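Local coordinates for protein macrophage receptor MARCO (PDB 2OYA) that probably serves as a macrophage scavenger receptor, recognising ligands through a basic and an acidic cluster on its cysteine-rich domain, at residues A[29-43]-A[90-102]. Sequence-based numbering, arbitrary orientation.
Sequences ICDDDWDNNDATVFC and NCVHNEDAGVECS. With SO4 (sulfate ion), chain D.
Trp34 lays one face of its indole over the methyl of Ala97 in the core of this scavenger receptor cysteine-rich (SRCR) domain, where helix 36-45 packs across strand 98-101, the middle strand of an antiparallel sheet. Ala97 CB sits 3.5 Å from the centroid of the five-membered ring of Trp34, a CH-pi contact almost on the ring normal, while Asp38 CB and Ala39 N lie over the rim of the opposite face. The ring is also pinned at its edge: Trp34 NE1 donates to Gly98 O at 3.0 Å, in a bent bond (148° at the hydrogen) that lies out of both the indole and carbonyl planes. With CG anti to the backbone N (chi1 -179°), the indole reaches the strand and brings Trp34 CZ2 edge-on to Val99 CG1, 3.6 Å away. Val99 spreads its two methyls under the helix. CG1 also meets Ala39 CB, and Val99 CG2 approaches Phe42 CE2 at 3.8 Å, the two side chains crossing at about a right angle.

Further toward the N-terminal side of both segments, Cys30 and Asp96 form a single beta bridge. Ala97 N donates to Ile29 O in a short, nearly straight bond of 2.7 Å, and Asp31 N donates to Glu95 O in a more bent hydrogen bond, tilted from the carbonyl plane. A water bridges Ile29 N and Ala97 O. The Asp31 carboxylate, lying beside Glu95 O, is held from outside by Ser55 and Ser56. Within segment 90-102, Val92 N donates to Glu95 OE1.

Disulfides lock both ends of the contact: Cys30, itself in the bridge, to Cys91, and Cys43 of the helix to Cys101 of the strand, where Cys43 SG also rests 4.0 Å from Val99 CB.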
loop_
_atom_site.group_PDB
_atom_site.type_symbol
_atom_site.label_atom_id
_atom_site.label_comp_id
_atom_site.label_asym_id
_atom_site.label_seq_id
_atom_site.Cartn_x
_atom_site.Cartn_y
_atom_site.Cartn_z
ATOM N N ILE A 29 -3.084 -4.339 4.274
ATOM C CA ILE A 29 -1.989 -3.833 5.096
ATOM C C ILE A 29 -2.611 -3.184 6.334
ATOM O O ILE A 29 -3.393 -2.232 6.211
ATOM C CB ILE A 29 -1.189 -2.771 4.319
ATOM C CG1 ILE A 29 -0.593 -3.388 3.031
ATOM C CG2 ILE A 29 -0.085 -2.160 5.212
ATOM C CD1 ILE A 29 0.110 -2.370 2.103
ATOM N N CYS A 30 -2.295 -3.695 7.517
ATOM C CA CYS A 30 -2.773 -3.043 8.733
ATOM C C CYS A 30 -2.185 -1.632 8.875
ATOM O O CYS A 30 -1.021 -1.399 8.516
ATOM C CB CYS A 30 -2.457 -3.901 9.961
ATOM S SG CYS A 30 -3.204 -3.214 11.457
ATOM N N ASP A 31 -2.975 -0.690 9.391
ATOM C CA ASP A 31 -2.510 0.700 9.446
ATOM C C ASP A 31 -1.562 1.022 10.633
ATOM O O ASP A 31 -1.159 2.184 10.810
ATOM C CB ASP A 31 -3.665 1.681 9.366
ATOM C CG ASP A 31 -4.494 1.732 10.656
ATOM O OD1 ASP A 31 -4.164 1.001 11.618
ATOM O OD2 ASP A 31 -5.467 2.528 10.696
ATOM N N ASP A 32 -1.213 0.000 11.424
ATOM C CA ASP A 32 -0.273 0.186 12.540
ATOM C C ASP A 32 1.043 0.733 11.991
ATOM O O ASP A 32 1.694 0.061 11.192
ATOM C CB ASP A 32 0.029 -1.141 13.252
ATOM C CG ASP A 32 -1.173 -1.747 13.966
ATOM O OD1 ASP A 32 -2.153 -1.029 14.283
ATOM O OD2 ASP A 32 -1.112 -2.972 14.233
ATOM N N ASP A 33 1.429 1.938 12.424
ATOM C CA ASP A 33 2.706 2.594 11.975
ATOM C C ASP A 33 2.722 2.977 10.493
ATOM O O ASP A 33 3.766 3.335 9.959
ATOM C CB ASP A 33 3.958 1.723 12.244
ATOM C CG ASP A 33 4.189 1.433 13.712
ATOM O OD1 ASP A 33 3.826 2.269 14.575
ATOM O OD2 ASP A 33 4.782 0.357 13.983
ATOM N N TRP A 34 1.572 2.898 9.825
ATOM C CA TRP A 34 1.482 3.208 8.399
ATOM C C TRP A 34 1.543 4.718 8.255
ATOM O O TRP A 34 0.684 5.431 8.768
ATOM C CB TRP A 34 0.190 2.649 7.817
ATOM C CG TRP A 34 -0.009 2.875 6.343
ATOM C CD1 TRP A 34 -0.870 3.761 5.746
ATOM C CD2 TRP A 34 0.642 2.167 5.282
ATOM N NE1 TRP A 34 -0.792 3.647 4.376
ATOM C CE2 TRP A 34 0.130 2.676 4.065
ATOM C CE3 TRP A 34 1.615 1.151 5.243
ATOM C CZ2 TRP A 34 0.565 2.209 2.809
ATOM C CZ3 TRP A 34 2.046 0.678 3.994
ATOM C CH2 TRP A 34 1.519 1.219 2.792
ATOM N N ASP A 35 2.583 5.207 7.587
ATOM C CA ASP A 35 2.800 6.652 7.524
ATOM C C ASP A 35 3.083 7.132 6.085
ATOM O O ASP A 35 3.044 6.341 5.159
ATOM C CB ASP A 35 3.872 7.091 8.550
ATOM C CG ASP A 35 5.262 6.592 8.220
ATOM O OD1 ASP A 35 6.146 6.716 9.100
ATOM O OD2 ASP A 35 5.487 6.076 7.098
ATOM N N ASN A 36 3.332 8.435 5.902
ATOM C CA ASN A 36 3.556 8.987 4.556
ATOM C C ASN A 36 4.745 8.356 3.831
ATOM O O ASN A 36 4.731 8.242 2.599
ATOM C CB ASN A 36 3.686 10.510 4.617
ATOM C CG ASN A 36 2.339 11.206 4.880
ATOM O OD1 ASN A 36 1.268 10.641 4.629
ATOM N ND2 ASN A 36 2.395 12.433 5.409
ATOM N N ASN A 37 5.759 7.955 4.588
ATOM C CA ASN A 37 6.947 7.307 4.008
ATOM C C ASN A 37 6.560 5.964 3.418
ATOM O O ASN A 37 6.934 5.643 2.289
ATOM C CB ASN A 37 8.066 7.134 5.047
ATOM C CG ASN A 37 8.749 8.446 5.392
ATOM O OD1 ASN A 37 8.769 9.387 4.596
ATOM N ND2 ASN A 37 9.304 8.515 6.592
ATOM N N ASP A 38 5.764 5.202 4.172
ATOM C CA ASP A 38 5.247 3.916 3.675
ATOM C C ASP A 38 4.358 4.105 2.446
ATOM O O ASP A 38 4.482 3.376 1.450
ATOM C CB ASP A 38 4.421 3.262 4.775
ATOM C CG ASP A 38 5.217 3.020 6.026
ATOM O OD1 ASP A 38 6.421 2.721 5.900
ATOM O OD2 ASP A 38 4.641 3.129 7.125
ATOM N N ALA A 39 3.451 5.087 2.539
ATOM C CA ALA A 39 2.525 5.420 1.452
ATOM C C ALA A 39 3.291 5.806 0.171
ATOM O O ALA A 39 2.911 5.410 -0.936
ATOM C CB ALA A 39 1.606 6.568 1.874
ATOM N N THR A 40 4.353 6.597 0.336
ATOM C CA THR A 40 5.185 7.020 -0.795
ATOM C C THR A 40 5.864 5.807 -1.435
ATOM O O THR A 40 5.921 5.710 -2.658
ATOM C CB THR A 40 6.198 8.108 -0.367
ATOM O OG1 THR A 40 5.463 9.277 0.030
ATOM C CG2 THR A 40 7.155 8.498 -1.502
ATOM N N VAL A 41 6.383 4.886 -0.621
ATOM C CA VAL A 41 6.984 3.675 -1.199
ATOM C C VAL A 41 5.951 2.861 -1.975
ATOM O O VAL A 41 6.199 2.462 -3.122
ATOM C CB VAL A 41 7.722 2.806 -0.158
ATOM C CG1 VAL A 41 8.221 1.518 -0.807
ATOM C CG2 VAL A 41 8.874 3.592 0.423
ATOM N N PHE A 42 4.786 2.655 -1.367
ATOM C CA PHE A 42 3.716 1.904 -2.022
ATOM C C PHE A 42 3.341 2.574 -3.341
ATOM O O PHE A 42 3.272 1.911 -4.375
ATOM C CB PHE A 42 2.493 1.813 -1.090
ATOM C CG PHE A 42 1.297 1.139 -1.710
ATOM C CD1 PHE A 42 1.062 -0.217 -1.488
ATOM C CD2 PHE A 42 0.397 1.860 -2.509
ATOM C CE1 PHE A 42 -0.054 -0.852 -2.066
ATOM C CE2 PHE A 42 -0.706 1.237 -3.098
ATOM C CZ PHE A 42 -0.928 -0.134 -2.868
ATOM N N CYS A 43 3.100 3.889 -3.301
ATOM C CA CYS A 43 2.688 4.633 -4.495
ATOM C C CYS A 43 3.767 4.656 -5.599
ATOM O O CYS A 43 3.442 4.576 -6.779
ATOM C CB CYS A 43 2.265 6.054 -4.117
ATOM S SG CYS A 43 0.764 6.100 -3.096
ATOM N N ASN A 90 -1.934 -8.263 14.491
ATOM C CA ASN A 90 -3.032 -8.372 15.441
ATOM C C ASN A 90 -4.099 -7.350 15.060
ATOM O O ASN A 90 -4.439 -6.466 15.845
ATOM C CB ASN A 90 -2.532 -8.180 16.875
ATOM C CG ASN A 90 -1.759 -6.870 17.077
ATOM O OD1 ASN A 90 -1.534 -6.086 16.138
ATOM N ND2 ASN A 90 -1.347 -6.630 18.325
ATOM N N CYS A 91 -4.595 -7.474 13.827
ATOM C CA CYS A 91 -5.488 -6.479 13.235
ATOM C C CYS A 91 -6.763 -7.089 12.672
ATOM O O CYS A 91 -6.870 -8.318 12.490
ATOM C CB CYS A 91 -4.781 -5.740 12.093
ATOM S SG CYS A 91 -3.310 -4.861 12.668
ATOM N N VAL A 92 -7.712 -6.205 12.372
ATOM C CA VAL A 92 -8.924 -6.573 11.630
ATOM C C VAL A 92 -9.013 -5.656 10.408
ATOM O O VAL A 92 -8.273 -4.650 10.335
ATOM C CB VAL A 92 -10.191 -6.471 12.510
ATOM C CG1 VAL A 92 -10.121 -7.453 13.661
ATOM C CG2 VAL A 92 -10.378 -5.057 13.046
ATOM N N HIS A 93 -9.910 -5.973 9.469
ATOM C CA HIS A 93 -9.963 -5.213 8.219
ATOM C C HIS A 93 -10.489 -3.790 8.365
ATOM O O HIS A 93 -10.241 -2.970 7.496
ATOM C CB HIS A 93 -10.716 -5.956 7.111
ATOM C CG HIS A 93 -9.938 -7.102 6.537
ATOM N ND1 HIS A 93 -8.907 -6.925 5.635
ATOM C CD2 HIS A 93 -10.027 -8.435 6.755
ATOM C CE1 HIS A 93 -8.405 -8.104 5.310
ATOM N NE2 HIS A 93 -9.064 -9.039 5.978
ATOM N N ASN A 94 -11.151 -3.469 9.474
ATOM C CA ASN A 94 -11.470 -2.054 9.761
ATOM C C ASN A 94 -10.213 -1.160 9.851
ATOM O O ASN A 94 -10.298 0.062 9.698
ATOM C CB ASN A 94 -12.302 -1.929 11.051
ATOM C CG ASN A 94 -13.809 -2.057 10.804
ATOM O OD1 ASN A 94 -14.293 -1.856 9.685
ATOM N ND2 ASN A 94 -14.548 -2.421 11.843
ATOM N N GLU A 95 -9.059 -1.777 10.108
ATOM C CA GLU A 95 -7.791 -1.068 10.269
ATOM C C GLU A 95 -6.980 -1.065 8.972
ATOM O O GLU A 95 -5.812 -0.642 8.985
ATOM C CB GLU A 95 -6.950 -1.719 11.380
ATOM C CG GLU A 95 -7.687 -1.818 12.724
ATOM C CD GLU A 95 -6.901 -2.553 13.770
ATOM O OE1 GLU A 95 -6.973 -3.796 13.794
ATOM O OE2 GLU A 95 -6.206 -1.892 14.580
ATOM N N ASP A 96 -7.571 -1.549 7.871
ATOM C CA ASP A 96 -6.836 -1.621 6.593
ATOM C C ASP A 96 -6.385 -0.241 6.167
ATOM O O ASP A 96 -7.180 0.701 6.126
ATOM C CB ASP A 96 -7.646 -2.242 5.449
ATOM C CG ASP A 96 -7.847 -3.755 5.587
ATOM O OD1 ASP A 96 -7.093 -4.425 6.321
ATOM O OD2 ASP A 96 -8.767 -4.264 4.920
ATOM N N ALA A 97 -5.091 -0.141 5.856
ATOM C CA ALA A 97 -4.459 1.102 5.467
ATOM C C ALA A 97 -4.866 1.492 4.044
ATOM O O ALA A 97 -5.057 0.635 3.178
ATOM C CB ALA A 97 -2.944 0.952 5.551
ATOM N N GLY A 98 -4.993 2.791 3.813
ATOM C CA GLY A 98 -5.187 3.307 2.466
ATOM C C GLY A 98 -4.091 4.289 2.059
ATOM O O GLY A 98 -3.204 4.634 2.852
ATOM N N VAL A 99 -4.175 4.729 0.814
ATOM C CA VAL A 99 -3.209 5.667 0.256
ATOM C C VAL A 99 -3.937 6.666 -0.627
ATOM O O VAL A 99 -4.973 6.338 -1.225
ATOM C CB VAL A 99 -2.112 4.948 -0.606
ATOM C CG1 VAL A 99 -1.250 4.043 0.261
ATOM C CG2 VAL A 99 -2.727 4.170 -1.784
ATOM N N GLU A 100 -3.394 7.882 -0.695
ATOM C CA GLU A 100 -3.705 8.834 -1.756
ATOM C C GLU A 100 -2.383 9.013 -2.523
ATOM O O GLU A 100 -1.442 9.622 -2.014
ATOM C CB GLU A 100 -4.169 10.185 -1.184
ATOM C CG GLU A 100 -4.573 11.191 -2.281
ATOM C CD GLU A 100 -4.752 12.611 -1.757
ATOM O OE1 GLU A 100 -5.906 13.050 -1.613
ATOM O OE2 GLU A 100 -3.730 13.271 -1.471
ATOM N N CYS A 101 -2.300 8.414 -3.709
ATOM C CA CYS A 101 -1.116 8.532 -4.556
ATOM C C CYS A 101 -1.293 9.668 -5.528
ATOM O O CYS A 101 -2.388 9.880 -6.035
ATOM C CB CYS A 101 -0.889 7.253 -5.371
ATOM S SG CYS A 101 -0.718 5.728 -4.417
ATOM N N SER A 102 -0.205 10.378 -5.812
ATOM C CA SER A 102 -0.230 11.456 -6.808
ATOM C C SER A 102 1.145 11.614 -7.439
ATOM O O SER A 102 2.122 11.065 -6.927
ATOM C CB SER A 102 -0.697 12.769 -6.166
ATOM O OG SER A 102 0.252 13.216 -5.220
ATOM O OXT SER A 102 1.299 12.280 -8.472
HETATM S S SO4 D . -12.937 -8.316 9.356
HETATM O O1 SO4 D . -13.145 -9.232 8.229
HETATM O O2 SO4 D . -13.419 -6.994 8.963
HETATM O O3 SO4 D . -13.747 -8.766 10.490
HETATM O O4 SO4 D . -11.550 -8.273 9.819
HETATM O O HOH W 1 -4.907 -2.274 3.226
#